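Local coordinates for inactive glucansucrase (Lactobacillus reuteri, PDB 5JBD), which belongs to glycosyl hydrolase family 70 as an inactive glucansucrase, built round a (beta/alpha)8 barrel and carrying a bound calcium ion, at residues V194-N199 with W836-Q841; Q474-K479 with A675-L680; E350-R355 with V541-N546. One frame throughout, in Å; residues are numbered along the deposited sequence.

Contact 1. Residues V194-N199 with W836-Q841; sequences VIFVNN and WSAKYQ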
loop_
_atom_site.group_PDB
_atom_site.type_symbol
_atom_site.label_atom_id
_atom_site.label_comp_id
_atom_site.label_asym_id
_atom_site.label_seq_id
_atom_site.Cartn_x
_atom_site.Cartn_y
_atom_site.Cartn_z
ATOM N N VAL A 194 -10.328 -2.628 -14.401
ATOM C CA VAL A 194 -10.360 -2.740 -15.820
ATOM C C VAL A 194 -8.941 -3.129 -16.274
ATOM O O VAL A 194 -7.957 -2.643 -15.721
ATOM C CB VAL A 194 -10.891 -1.370 -16.328
ATOM C CG1 VAL A 194 -9.886 -0.604 -17.156
ATOM C CG2 VAL A 194 -12.294 -1.500 -16.916
ATOM N N ILE A 195 -8.827 -4.008 -17.259
ATOM C CA ILE A 195 -7.514 -4.305 -17.884
ATOM C C ILE A 195 -7.336 -3.520 -19.180
ATOM O O ILE A 195 -8.314 -3.206 -19.850
ATOM C CB ILE A 195 -7.295 -5.805 -18.185
ATOM C CG1 ILE A 195 -8.376 -6.380 -19.117
ATOM C CG2 ILE A 195 -7.230 -6.598 -16.879
ATOM C CD1 ILE A 195 -8.113 -7.821 -19.549
ATOM N N PHE A 196 -6.086 -3.231 -19.529
ATOM C CA PHE A 196 -5.742 -2.626 -20.822
ATOM C C PHE A 196 -5.397 -3.739 -21.806
ATOM O O PHE A 196 -4.521 -4.583 -21.523
ATOM C CB PHE A 196 -4.540 -1.684 -20.691
ATOM C CG PHE A 196 -4.722 -0.566 -19.696
ATOM C CD1 PHE A 196 -5.976 -0.074 -19.356
ATOM C CD2 PHE A 196 -3.610 0.012 -19.107
ATOM C CE1 PHE A 196 -6.113 0.960 -18.457
ATOM C CE2 PHE A 196 -3.740 1.058 -18.203
ATOM C CZ PHE A 196 -4.995 1.528 -17.874
ATOM N N VAL A 197 -6.089 -3.746 -22.949
ATOM C CA VAL A 197 -5.910 -4.789 -23.973
ATOM C C VAL A 197 -5.462 -4.186 -25.288
ATOM O O VAL A 197 -5.625 -2.978 -25.517
ATOM C CB VAL A 197 -7.182 -5.644 -24.206
ATOM C CG1 VAL A 197 -7.674 -6.266 -22.894
ATOM C CG2 VAL A 197 -8.290 -4.868 -24.915
ATOM N N ASN A 198 -4.903 -5.039 -26.138
ATOM C CA ASN A 198 -4.413 -4.628 -27.449
ATOM C C ASN A 198 -5.566 -4.304 -28.392
ATOM O O ASN A 198 -6.619 -4.937 -28.354
ATOM C CB ASN A 198 -3.507 -5.700 -28.079
ATOM C CG ASN A 198 -2.158 -5.814 -27.390
ATOM O OD1 ASN A 198 -1.815 -5.020 -26.513
ATOM N ND2 ASN A 198 -1.383 -6.821 -27.779
ATOM N N ASN A 199 -5.352 -3.295 -29.225
ATOM C CA ASN A 199 -6.350 -2.882 -30.195
ATOM C C ASN A 199 -5.692 -2.107 -31.336
ATOM O O ASN A 199 -5.490 -0.885 -31.246
ATOM C CB ASN A 199 -7.453 -2.048 -29.529
ATOM C CG ASN A 199 -8.542 -1.641 -30.510
ATOM O OD1 ASN A 199 -8.593 -2.140 -31.644
ATOM N ND2 ASN A 199 -9.414 -0.731 -30.088
ATOM N N TRP A 836 5.731 7.498 -17.699
ATOM C CA TRP A 836 4.834 6.330 -17.654
ATOM C C TRP A 836 3.645 6.564 -18.579
ATOM O O TRP A 836 3.179 7.688 -18.725
ATOM C CB TRP A 836 4.349 6.032 -16.213
ATOM C CG TRP A 836 5.475 5.658 -15.292
ATOM C CD1 TRP A 836 6.153 6.486 -14.445
ATOM C CD2 TRP A 836 6.079 4.369 -15.162
ATOM N NE1 TRP A 836 7.148 5.794 -13.801
ATOM C CE2 TRP A 836 7.123 4.489 -14.215
ATOM C CE3 TRP A 836 5.845 3.127 -15.761
ATOM C CZ2 TRP A 836 7.926 3.396 -13.835
ATOM C CZ3 TRP A 836 6.645 2.035 -15.389
ATOM C CH2 TRP A 836 7.673 2.181 -14.440
ATOM N N SER A 837 3.169 5.496 -19.201
ATOM C CA SER A 837 1.937 5.517 -19.985
ATOM C C SER A 837 1.376 4.084 -20.038
ATOM O O SER A 837 1.987 3.166 -19.481
ATOM C CB SER A 837 2.199 6.084 -21.383
ATOM O OG SER A 837 2.916 5.171 -22.189
ATOM N N ALA A 838 0.232 3.897 -20.705
ATOM C CA ALA A 838 -0.516 2.635 -20.650
ATOM C C ALA A 838 0.252 1.425 -21.166
ATOM O O ALA A 838 0.047 0.304 -20.677
ATOM C CB ALA A 838 -1.830 2.763 -21.401
ATOM N N LYS A 839 1.144 1.638 -22.133
ATOM C CA LYS A 839 1.927 0.533 -22.679
ATOM C C LYS A 839 2.766 -0.199 -21.623
ATOM O O LYS A 839 3.105 -1.358 -21.834
ATOM C CB LYS A 839 2.805 0.983 -23.852
ATOM C CG LYS A 839 4.002 1.840 -23.499
ATOM C CD LYS A 839 4.686 2.316 -24.779
ATOM C CE LYS A 839 5.960 3.083 -24.480
ATOM N NZ LYS A 839 6.531 3.705 -25.711
ATOM N N TYR A 840 3.071 0.468 -20.500
ATOM C CA TYR A 840 3.794 -0.132 -19.377
ATOM C C TYR A 840 2.896 -0.576 -18.207
ATOM O O TYR A 840 3.408 -0.851 -17.103
ATOM C CB TYR A 840 4.852 0.860 -18.856
ATOM C CG TYR A 840 5.947 1.186 -19.833
ATOM C CD1 TYR A 840 6.639 0.173 -20.506
ATOM C CD2 TYR A 840 6.313 2.511 -20.091
ATOM C CE1 TYR A 840 7.642 0.473 -21.400
ATOM C CE2 TYR A 840 7.320 2.817 -20.994
ATOM C CZ TYR A 840 7.982 1.798 -21.642
ATOM O OH TYR A 840 8.987 2.077 -22.540
ATOM N N GLN A 841 1.584 -0.676 -18.444
ATOM C CA GLN A 841 0.585 -0.916 -17.387
ATOM C C GLN A 841 -0.363 -2.055 -17.772
ATOM O O GLN A 841 -0.699 -2.221 -18.957
ATOM C CB GLN A 841 -0.223 0.367 -17.131
ATOM C CG GLN A 841 0.637 1.509 -16.621
ATOM C CD GLN A 841 -0.086 2.846 -16.574
ATOM O OE1 GLN A 841 -1.311 2.920 -16.459
ATOM N NE2 GLN A 841 0.689 3.916 -16.636
#

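Contact 2. Residues Q474-K479 with A675-L680; sequences QYMQEK and AKNASL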
loop_
_atom_site.group_PDB
_atom_site.type_symbol
_atom_site.label_atom_id
_atom_site.label_comp_id
_atom_site.label_asym_id
_atom_site.label_seq_id
_atom_site.Cartn_x
_atom_site.Cartn_y
_atom_site.Cartn_z
ATOM N N GLN A 474 1.340 14.486 16.737
ATOM C CA GLN A 474 2.601 14.836 16.084
ATOM C C GLN A 474 3.678 13.782 16.412
ATOM O O GLN A 474 3.610 13.090 17.445
ATOM C CB GLN A 474 3.048 16.250 16.477
ATOM C CG GLN A 474 2.180 17.346 15.874
ATOM C CD GLN A 474 2.303 17.436 14.372
ATOM O OE1 GLN A 474 3.397 17.615 13.842
ATOM N NE2 GLN A 474 1.178 17.336 13.672
ATOM N N TYR A 475 4.631 13.625 15.500
ATOM C CA TYR A 475 5.492 12.437 15.497
ATOM C C TYR A 475 6.287 12.269 16.787
ATOM O O TYR A 475 7.063 13.145 17.170
ATOM C CB TYR A 475 6.434 12.435 14.274
ATOM C CG TYR A 475 7.067 11.075 14.013
ATOM C CD1 TYR A 475 6.342 10.048 13.392
ATOM C CD2 TYR A 475 8.368 10.812 14.401
ATOM C CE1 TYR A 475 6.912 8.802 13.155
ATOM C CE2 TYR A 475 8.955 9.569 14.178
ATOM C CZ TYR A 475 8.232 8.558 13.563
ATOM O OH TYR A 475 8.846 7.329 13.351
ATOM N N MET A 476 6.072 11.138 17.463
ATOM C CA MET A 476 6.714 10.810 18.741
ATOM C C MET A 476 6.421 11.774 19.915
ATOM O O MET A 476 7.081 11.676 20.944
ATOM C CB MET A 476 8.241 10.601 18.579
ATOM C CG MET A 476 8.620 9.360 17.770
ATOM S SD MET A 476 10.380 9.210 17.410
ATOM C CE MET A 476 11.067 8.783 19.015
ATOM N N GLN A 477 5.409 12.641 19.801
ATOM C CA GLN A 477 5.045 13.561 20.912
ATOM C C GLN A 477 4.337 12.892 22.097
ATOM O O GLN A 477 4.464 13.380 23.216
ATOM C CB GLN A 477 4.153 14.720 20.433
ATOM C CG GLN A 477 4.767 15.655 19.401
ATOM C CD GLN A 477 6.219 16.015 19.651
ATOM O OE1 GLN A 477 6.541 16.795 20.553
ATOM N NE2 GLN A 477 7.111 15.442 18.838
ATOM N N GLU A 478 3.588 11.809 21.854
ATOM C CA GLU A 478 2.805 11.128 22.904
ATOM C C GLU A 478 3.109 9.633 22.917
ATOM O O GLU A 478 2.869 8.943 21.923
ATOM C CB GLU A 478 1.305 11.307 22.657
ATOM C CG GLU A 478 0.791 12.726 22.843
ATOM C CD GLU A 478 -0.685 12.889 22.482
ATOM O OE1 GLU A 478 -1.397 11.886 22.252
ATOM O OE2 GLU A 478 -1.149 14.046 22.427
ATOM N N LYS A 479 3.613 9.137 24.039
ATOM C CA LYS A 479 3.801 7.703 24.205
ATOM C C LYS A 479 2.454 6.985 24.341
ATOM O O LYS A 479 1.509 7.498 24.966
ATOM C CB LYS A 479 4.662 7.403 25.432
ATOM C CG LYS A 479 6.095 7.882 25.325
ATOM C CD LYS A 479 6.786 7.691 26.665
ATOM C CE LYS A 479 8.262 8.032 26.588
ATOM N NZ LYS A 479 8.901 7.787 27.911
ATOM N N ALA A 675 15.965 11.674 13.325
ATOM C CA ALA A 675 17.393 12.025 13.444
ATOM C C ALA A 675 17.771 12.406 14.870
ATOM O O ALA A 675 18.749 11.893 15.417
ATOM C CB ALA A 675 17.737 13.169 12.500
ATOM N N LYS A 676 16.965 13.281 15.476
ATOM C CA LYS A 676 17.192 13.717 16.857
ATOM C C LYS A 676 17.169 12.538 17.859
ATOM O O LYS A 676 17.907 12.541 18.848
ATOM C CB LYS A 676 16.144 14.767 17.239
ATOM C CG LYS A 676 16.398 15.492 18.549
ATOM C CD LYS A 676 15.270 16.481 18.841
ATOM C CE LYS A 676 15.159 16.833 20.320
ATOM N NZ LYS A 676 15.953 18.042 20.670
ATOM N N ASN A 677 16.347 11.530 17.577
ATOM C CA ASN A 677 16.162 10.363 18.464
ATOM C C ASN A 677 16.949 9.107 18.061
ATOM O O ASN A 677 16.686 8.018 18.559
ATOM C CB ASN A 677 14.664 10.043 18.548
ATOM C CG ASN A 677 13.910 11.050 19.387
ATOM O OD1 ASN A 677 13.928 10.962 20.605
ATOM N ND2 ASN A 677 13.253 12.008 18.743
ATOM N N ALA A 678 17.943 9.251 17.194
ATOM C CA ALA A 678 18.648 8.092 16.644
ATOM C C ALA A 678 19.207 7.164 17.725
ATOM O O ALA A 678 19.133 5.933 17.598
ATOM C CB ALA A 678 19.765 8.549 15.706
ATOM N N SER A 679 19.754 7.752 18.791
ATOM C CA SER A 679 20.345 6.971 19.891
ATOM C C SER A 679 19.307 6.153 20.661
ATOM O O SER A 679 19.619 5.061 21.127
ATOM C CB SER A 679 21.097 7.875 20.886
ATOM O OG SER A 679 22.271 8.406 20.306
ATOM N N LEU A 680 18.090 6.687 20.788
ATOM C CA LEU A 680 16.978 5.949 21.396
ATOM C C LEU A 680 16.724 4.628 20.671
ATOM O O LEU A 680 16.614 3.580 21.310
ATOM C CB LEU A 680 15.686 6.789 21.423
ATOM C CG LEU A 680 14.429 6.097 21.991
ATOM C CD1 LEU A 680 14.668 5.568 23.411
ATOM C CD2 LEU A 680 13.244 7.044 21.958
#

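Contact 3. Residues E350-R355 with V541-N546; sequences ENVLGR and VGNDSN. With ACT (acetate ion), chain E.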
loop_
_atom_site.group_PDB
_atom_site.type_symbol
_atom_site.label_atom_id
_atom_site.label_comp_id
_atom_site.label_asym_id
_atom_site.label_seq_id
_atom_site.Cartn_x
_atom_site.Cartn_y
_atom_site.Cartn_z
ATOM N N GLU A 350 -3.417 -12.839 17.323
ATOM C CA GLU A 350 -4.729 -12.181 17.457
ATOM C C GLU A 350 -5.861 -13.150 17.829
ATOM O O GLU A 350 -6.711 -12.816 18.681
ATOM C CB GLU A 350 -5.087 -11.369 16.202
ATOM C CG GLU A 350 -4.115 -10.207 15.945
ATOM C CD GLU A 350 -4.769 -8.914 15.459
ATOM O OE1 GLU A 350 -5.761 -8.978 14.701
ATOM O OE2 GLU A 350 -4.250 -7.825 15.813
ATOM N N ASN A 351 -5.870 -14.346 17.225
ATOM C CA ASN A 351 -6.931 -15.302 17.503
ATOM C C ASN A 351 -6.791 -15.915 18.901
ATOM O O ASN A 351 -7.794 -16.273 19.505
ATOM C CB ASN A 351 -7.009 -16.446 16.461
ATOM C CG ASN A 351 -7.334 -15.978 15.040
ATOM O OD1 ASN A 351 -7.143 -16.712 14.035
ATOM N ND2 ASN A 351 -7.835 -14.794 14.941
ATOM N N VAL A 352 -5.564 -16.037 19.415
ATOM C CA VAL A 352 -5.321 -16.678 20.723
ATOM C C VAL A 352 -5.378 -15.682 21.873
ATOM O O VAL A 352 -5.983 -15.968 22.908
ATOM C CB VAL A 352 -3.967 -17.418 20.753
ATOM C CG1 VAL A 352 -3.608 -17.930 22.144
ATOM C CG2 VAL A 352 -3.980 -18.579 19.774
ATOM N N LEU A 353 -4.738 -14.529 21.695
ATOM C CA LEU A 353 -4.571 -13.540 22.754
ATOM C C LEU A 353 -5.423 -12.276 22.613
ATOM O O LEU A 353 -5.768 -11.658 23.611
ATOM C CB LEU A 353 -3.094 -13.138 22.846
ATOM C CG LEU A 353 -2.102 -14.247 23.210
ATOM C CD1 LEU A 353 -0.665 -13.780 23.041
ATOM C CD2 LEU A 353 -2.336 -14.737 24.625
ATOM N N GLY A 354 -5.736 -11.887 21.383
ATOM C CA GLY A 354 -6.314 -10.577 21.100
ATOM C C GLY A 354 -7.827 -10.419 21.078
ATOM O O GLY A 354 -8.327 -9.291 21.191
ATOM N N ARG A 355 -8.566 -11.508 20.912
ATOM C CA ARG A 355 -10.031 -11.438 20.891
ATOM C C ARG A 355 -10.594 -11.203 22.295
ATOM O O ARG A 355 -9.945 -11.524 23.305
ATOM C CB ARG A 355 -10.630 -12.725 20.346
ATOM C CG ARG A 355 -10.466 -12.963 18.863
ATOM C CD ARG A 355 -11.025 -14.340 18.515
ATOM N NE ARG A 355 -11.166 -14.506 17.079
ATOM C CZ ARG A 355 -10.938 -15.623 16.382
ATOM N NH1 ARG A 355 -10.546 -16.759 16.964
ATOM N NH2 ARG A 355 -11.090 -15.585 15.048
ATOM N N VAL A 541 2.656 -16.935 29.454
ATOM C CA VAL A 541 1.487 -16.307 28.893
ATOM C C VAL A 541 0.259 -17.201 29.022
ATOM O O VAL A 541 0.284 -18.354 28.580
ATOM C CB VAL A 541 1.723 -15.977 27.410
ATOM C CG1 VAL A 541 0.449 -15.435 26.770
ATOM C CG2 VAL A 541 2.865 -14.985 27.285
ATOM N N GLY A 542 -0.810 -16.648 29.614
ATOM C CA GLY A 542 -2.126 -17.304 29.703
ATOM C C GLY A 542 -3.218 -16.438 29.102
ATOM O O GLY A 542 -3.096 -15.213 29.110
ATOM N N ASN A 543 -4.250 -17.064 28.532
ATOM C CA ASN A 543 -5.336 -16.326 27.867
ATOM C C ASN A 543 -6.719 -16.583 28.493
ATOM O O ASN A 543 -7.743 -16.356 27.845
ATOM C CB ASN A 543 -5.357 -16.623 26.358
ATOM C CG ASN A 543 -5.867 -18.018 26.018
ATOM O OD1 ASN A 543 -5.966 -18.886 26.877
ATOM N ND2 ASN A 543 -6.213 -18.224 24.743
ATOM N N ASP A 544 -6.746 -17.054 29.736
ATOM C CA ASP A 544 -8.002 -17.262 30.482
ATOM C C ASP A 544 -7.983 -16.346 31.703
ATOM O O ASP A 544 -7.251 -16.580 32.667
ATOM C CB ASP A 544 -8.166 -18.740 30.883
ATOM C CG ASP A 544 -9.363 -18.990 31.809
ATOM O OD1 ASP A 544 -10.252 -18.124 31.945
ATOM O OD2 ASP A 544 -9.410 -20.074 32.403
ATOM N N SER A 545 -8.809 -15.300 31.647
ATOM C CA SER A 545 -8.858 -14.277 32.688
ATOM C C SER A 545 -9.447 -14.767 34.018
ATOM O O SER A 545 -9.325 -14.079 35.024
ATOM C CB SER A 545 -9.653 -13.068 32.174
ATOM O OG SER A 545 -10.989 -13.424 31.837
ATOM N N ASN A 546 -10.066 -15.953 34.014
ATOM C CA ASN A 546 -10.589 -16.598 35.218
ATOM C C ASN A 546 -9.726 -17.762 35.739
ATOM O O ASN A 546 -10.131 -18.465 36.666
ATOM C CB ASN A 546 -12.023 -17.093 34.952
ATOM C CG ASN A 546 -12.964 -15.966 34.549
ATOM O OD1 ASN A 546 -13.635 -16.038 33.528
ATOM N ND2 ASN A 546 -12.989 -14.908 35.342
HETATM C C ACT E . -12.861 -12.067 14.224
HETATM O O ACT E . -13.050 -13.015 13.436
HETATM O OXT ACT E . -11.888 -12.049 15.006
HETATM C CH3 ACT E . -13.834 -10.923 14.231
#

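Contact 1. Residues V194-N199 with W836-Q841
Phe196 lays one side of its ring, the CD2 and CE2 atoms, against Gln841, overlapping that residue from its backbone carbonyl to its amide oxygen. The closest approach at the polar end is from Phe196 CE2 to Gln841 OE1, 3.5 Å, with the oxygen at the ring edge and in the ring plane. The aliphatic part follows behind: Gln841 CB lies 3.7 Å from Phe196 CE2. Because the glutamine chain is extended beyond CG (chi2 171°), OE1 can touch the ring edge while CB packs beside it; ring and amide planes are inclined by 42°. Ala838 adds a methyl group, its CB 4.0 Å from Phe196 CD2.

Phe196 and Gln841 belong to neighbouring strands of an antiparallel sheet, in which strand 193-197 runs between 841-845 and 758-767; Ala838 lies in the short 3-10 segment 838-839 that leads into strand 841-845. The turn there is closed by Gln841 N bonding to Ala838 O at 2.9 Å. Arg217 also donates to Ala838 O, which is thus gripped twice, and its NE reaches Gln841 O. Phe196 is covered further by Val764 and Thr790 from strands 758-767 and 784-791.

The amide of Gln841 is buried yet satisfied, since OE1 accepts from Asn242 and NE2 donates to Thr790 O. These two bonds fix which way the amide is rotated, and so direct the oxygen at the phenylalanine. Asn242 directly precedes Asp243, a ligand of the calcium ion, which lies about 10 Å from the Gln841 side chain. The pairing therefore combines ordinary apolar packing with a carbonyl oxygen set against the weakly positive rim of an aromatic ring, a probably favourable but minor electrostatic fit; the bonds to Asn242 and Thr790 are what pay for burying the amide.

Contact 2. Residues Q474-K479 with A675-L680
Two torsions carry the methyl group of Met476 to Asn677: chi2 is extended at 173°, sending the chain straight out, and chi3 bends it at 72° so that CE turns onto the asparagine amide. Met476 occupies the third position of a type II beta turn from Gln474 to Gln477, in a loop that follows barrel strand 460-464. Asn677 sits at the joint between helices 670-676 and 678-683, which come after the adjacent barrel strand 652-654.

Met476 CE is 3.7 Å from Asn677 CG and nearly as close to CB, OD1 and ND2, which places the methyl over the flat of the amide. Asn677 ND2 is held by Val673 O of the preceding helix, steadying the surface on which the methyl rests. Leu680, in the first turn of the next helix, brings CD2 to 4.1 Å from Met476 CE. Nearby, Tyr475 packs on Val673 and Ile674 and stacks on Tyr465, so the loop leans on the helix at more than one point. The beta turn is braced from within by Gln477 NE2, which donates to Tyr475 O at 2.8 Å, from 40° above the carbonyl plane.

Contact 3. Residues E350-R355 with V541-N546
Asn543, Leu353 and Val352 carry most of this junction, where the last part of helix 343-354, widened into a pi-type turn, meets the end of strand 537-542, an inner strand of an antiparallel sheet, and the residue that follows it. The helix follows barrel strand 340-341, so the contact fastens barrel to sheet.

Asn543 supplies the polar link. Its ND2 donates to Val352 O over 2.9 Å, almost straight at 175°; the acceptor lies in the plane of the amide, while the donor is tilted 28° from the plane of the carbonyl. A chi1 of 73° holds CG between backbone N and carbonyl carbon, aiming the amide at the carbonyl of Val352, and the same ND2 has a weak second bond to Asp360 O. Val352 also brings its CG1 to 3.7 Å from Asn543 ND2, its side chain crossing the asparagine at about a right angle.

Leu353 provides the apolar half. Its CD2 branch lies 3.6 Å from Val541 CG1 and 4.0 Å from Asn543 CB, touching both residues with a single methyl. Helix 446-455 completes this buried patch, since Leu353 reaches Gln449 and Val541 packs on Ala448 and Ile452. Farther along the segment, Arg355 NE donates to OXT of an acetate ion, probably from the crystallisation liquor, at 3.3 Å and in the guanidinium plane.

Following the chain from the N terminus, strand 193-197 opens the longest loop, which closes only when 836-841 returns beside it, leading into strand 841-845 of the same antiparallel sheet near the calcium site. Everything in contacts 2 and 3 is nested within that loop. Residues 350-355 come next; before they are joined by 541-546, the chain passes 474-479, whose own partner, 675-680, lies further on. Contacts 2 and 3 therefore cross, with centres 31 Å apart. Contact 3 ties the barrel to the second antiparallel sheet, and contact 2 joins connections after two neighbouring barrel strands. Contact 1 stands across the chain's centre from both, its centre 44 Å from that of contact 2.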